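Local coordinates for oxetanocin-like protein (Pyrococcus furiosus, PDB 1XX7) that probably hydrolyses 2'-deoxyribonucleoside 5'-phosphates to the nucleoside and phosphate as a metal-dependent HD-domain phosphohydrolase, at residues Met25-Lys30 with Tyr141-Ser146. Residues are numbered along the deposited sequence; the frame is centred on the assembly and turned at random.
Sequences MGWLIK and YEYELS
Trp27 and Tyr143 make the whole of this contact, a T-shaped pair in which the edge of the tyrosine ring is directed at one face of the indole. The evidence is a plane angle of 71° and a separation of 4.9 Å between the centroids of the tyrosine ring and the five-membered ring of the indole. Followed outward from its CB, which lies 4.1 Å from CE2 of Tyr143, the tryptophan meets that same carbon with all five atoms of the pyrrole ring. CG of Trp27 comes nearest, 3.5 Å from Tyr143 CE2. Trp27 CD2, the bridge to the benzo ring, is second and almost equally close to Tyr143 CE2 and CD2, at 3.6 and 3.7 Å; CD1 and NE1 follow on the other flank. Beyond CD2 the partner changes: CE3 of Trp27 is closer to Tyr143 CD2, at 3.8 Å, so the CD2-CE2 side of the phenol ring spans from the pyrrole toward the benzo ring. In Trp27, CG stands anti to the carbonyl carbon (chi1 -46°), which carries the indole across to helix 123-145, where it also packs on Met136, Gln139 and Ala140. That long helix belongs to the HD-domain fold and supplies Asp132, which joins His41, His75 and Asp76 round the nickel ion; the Trp27 side chain is about 10 Å from the metal and does not touch these ligands. The polar atoms of both side chains turn to Glu36, in the segment linking helix 25-30 to helix 38-58: NE1 of Trp27 donates to Glu36 OE2, which would help hold the turn of the indole, whereas the bond of Tyr143 OH to the backbone N of Glu36 holds only the far end of the phenol.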
loop_
_atom_site.group_PDB
_atom_site.type_symbol
_atom_site.label_atom_id
_atom_site.label_comp_id
_atom_site.label_asym_id
_atom_site.label_seq_id
_atom_site.Cartn_x
_atom_site.Cartn_y
_atom_site.Cartn_z
ATOM N N MET A 25 -5.518 7.486 -12.643
ATOM C CA MET A 25 -5.041 6.309 -13.410
ATOM C C MET A 25 -3.748 6.537 -14.177
ATOM O O MET A 25 -2.927 5.634 -14.271
ATOM C CB MET A 25 -6.132 5.777 -14.364
ATOM C CG MET A 25 -7.215 4.968 -13.660
ATOM S SD MET A 25 -6.710 3.335 -12.950
ATOM C CE MET A 25 -5.509 2.835 -14.072
ATOM N N GLY A 26 -3.567 7.737 -14.698
ATOM C CA GLY A 26 -2.320 8.133 -15.353
ATOM C C GLY A 26 -1.091 7.740 -14.523
ATOM O O GLY A 26 -0.205 7.041 -15.009
ATOM N N TRP A 27 -1.065 8.134 -13.248
ATOM C CA TRP A 27 0.067 7.768 -12.364
ATOM C C TRP A 27 0.186 6.231 -12.252
ATOM O O TRP A 27 1.264 5.667 -12.368
ATOM C CB TRP A 27 -0.066 8.399 -10.961
ATOM C CG TRP A 27 -0.455 9.876 -10.950
ATOM C CD1 TRP A 27 -1.522 10.423 -10.313
ATOM C CD2 TRP A 27 0.222 10.975 -11.620
ATOM N NE1 TRP A 27 -1.569 11.769 -10.545
ATOM C CE2 TRP A 27 -0.503 12.148 -11.319
ATOM C CE3 TRP A 27 1.371 11.074 -12.438
ATOM C CZ2 TRP A 27 -0.136 13.420 -11.813
ATOM C CZ3 TRP A 27 1.749 12.364 -12.936
ATOM C CH2 TRP A 27 0.980 13.506 -12.634
ATOM N N LEU A 28 -0.946 5.583 -12.044
ATOM C CA LEU A 28 -0.980 4.211 -11.641
ATOM C C LEU A 28 -0.437 3.313 -12.739
ATOM O O LEU A 28 0.380 2.405 -12.494
ATOM C CB LEU A 28 -2.417 3.866 -11.251
ATOM C CG LEU A 28 -2.862 2.487 -10.809
ATOM C CD1 LEU A 28 -4.221 2.527 -10.106
ATOM C CD2 LEU A 28 -2.915 1.566 -12.034
ATOM N N ILE A 29 -0.856 3.620 -13.951
ATOM C CA ILE A 29 -0.410 2.930 -15.129
ATOM C C ILE A 29 1.088 3.175 -15.451
ATOM O O ILE A 29 1.733 2.304 -16.001
ATOM C CB ILE A 29 -1.320 3.287 -16.329
ATOM C CG1 ILE A 29 -2.735 2.736 -16.055
ATOM C CG2 ILE A 29 -0.775 2.660 -17.607
ATOM C CD1 ILE A 29 -3.780 3.203 -16.952
ATOM N N LYS A 30 1.594 4.363 -15.132
ATOM C CA LYS A 30 2.986 4.650 -15.165
ATOM C C LYS A 30 3.845 3.869 -14.146
ATOM O O LYS A 30 5.040 3.852 -14.279
ATOM C CB LYS A 30 3.234 6.137 -14.956
ATOM C CG LYS A 30 2.839 6.990 -16.116
ATOM C CD LYS A 30 3.856 6.861 -17.213
ATOM C CE LYS A 30 3.471 7.612 -18.442
ATOM N NZ LYS A 30 4.735 7.723 -19.281
ATOM N N TYR A 141 6.118 16.492 -10.976
ATOM C CA TYR A 141 7.371 16.885 -10.330
ATOM C C TYR A 141 7.543 16.227 -8.925
ATOM O O TYR A 141 8.589 15.699 -8.592
ATOM C CB TYR A 141 7.428 18.421 -10.263
ATOM C CG TYR A 141 8.416 18.954 -9.265
ATOM C CD1 TYR A 141 9.782 19.055 -9.584
ATOM C CD2 TYR A 141 8.001 19.330 -8.002
ATOM C CE1 TYR A 141 10.692 19.520 -8.668
ATOM C CE2 TYR A 141 8.918 19.804 -7.053
ATOM C CZ TYR A 141 10.254 19.902 -7.395
ATOM O OH TYR A 141 11.146 20.362 -6.463
ATOM N N GLU A 142 6.489 16.229 -8.115
ATOM C CA GLU A 142 6.538 15.574 -6.800
ATOM C C GLU A 142 6.779 14.089 -6.958
ATOM O O GLU A 142 7.541 13.543 -6.201
ATOM C CB GLU A 142 5.246 15.814 -6.018
ATOM C CG GLU A 142 5.085 17.305 -5.671
ATOM C CD GLU A 142 3.763 17.633 -5.082
ATOM O OE1 GLU A 142 3.565 17.473 -3.867
ATOM O OE2 GLU A 142 2.903 18.035 -5.827
ATOM N N TYR A 143 6.146 13.431 -7.943
ATOM C CA TYR A 143 6.351 11.987 -8.115
ATOM C C TYR A 143 7.752 11.670 -8.635
ATOM O O TYR A 143 8.308 10.688 -8.248
ATOM C CB TYR A 143 5.264 11.302 -8.961
ATOM C CG TYR A 143 3.959 11.079 -8.230
ATOM C CD1 TYR A 143 3.924 10.715 -6.851
ATOM C CD2 TYR A 143 2.753 11.211 -8.907
ATOM C CE1 TYR A 143 2.659 10.532 -6.167
ATOM C CE2 TYR A 143 1.537 10.983 -8.278
ATOM C CZ TYR A 143 1.489 10.659 -6.903
ATOM O OH TYR A 143 0.255 10.493 -6.368
ATOM N N GLU A 144 8.324 12.542 -9.450
ATOM C CA GLU A 144 9.724 12.445 -9.840
ATOM C C GLU A 144 10.713 12.550 -8.665
ATOM O O GLU A 144 11.674 11.816 -8.625
ATOM C CB GLU A 144 10.054 13.506 -10.867
ATOM C CG GLU A 144 9.359 13.262 -12.210
ATOM C CD GLU A 144 9.555 14.398 -13.224
ATOM O OE1 GLU A 144 10.262 15.392 -12.925
ATOM O OE2 GLU A 144 8.992 14.293 -14.333
ATOM N N LEU A 145 10.459 13.441 -7.722
ATOM C CA LEU A 145 11.240 13.519 -6.504
ATOM C C LEU A 145 11.275 12.198 -5.679
ATOM O O LEU A 145 12.231 11.936 -4.978
ATOM C CB LEU A 145 10.704 14.672 -5.641
ATOM C CG LEU A 145 10.959 16.132 -6.076
ATOM C CD1 LEU A 145 10.445 17.078 -4.966
ATOM C CD2 LEU A 145 12.446 16.365 -6.294
ATOM N N SER A 146 10.225 11.400 -5.767
ATOM C CA SER A 146 10.103 10.129 -5.043
ATOM C C SER A 146 10.485 8.951 -5.923
ATOM O O SER A 146 10.405 7.816 -5.477
ATOM C CB SER A 146 8.644 9.914 -4.559
ATOM O OG SER A 146 8.322 10.953 -3.654
#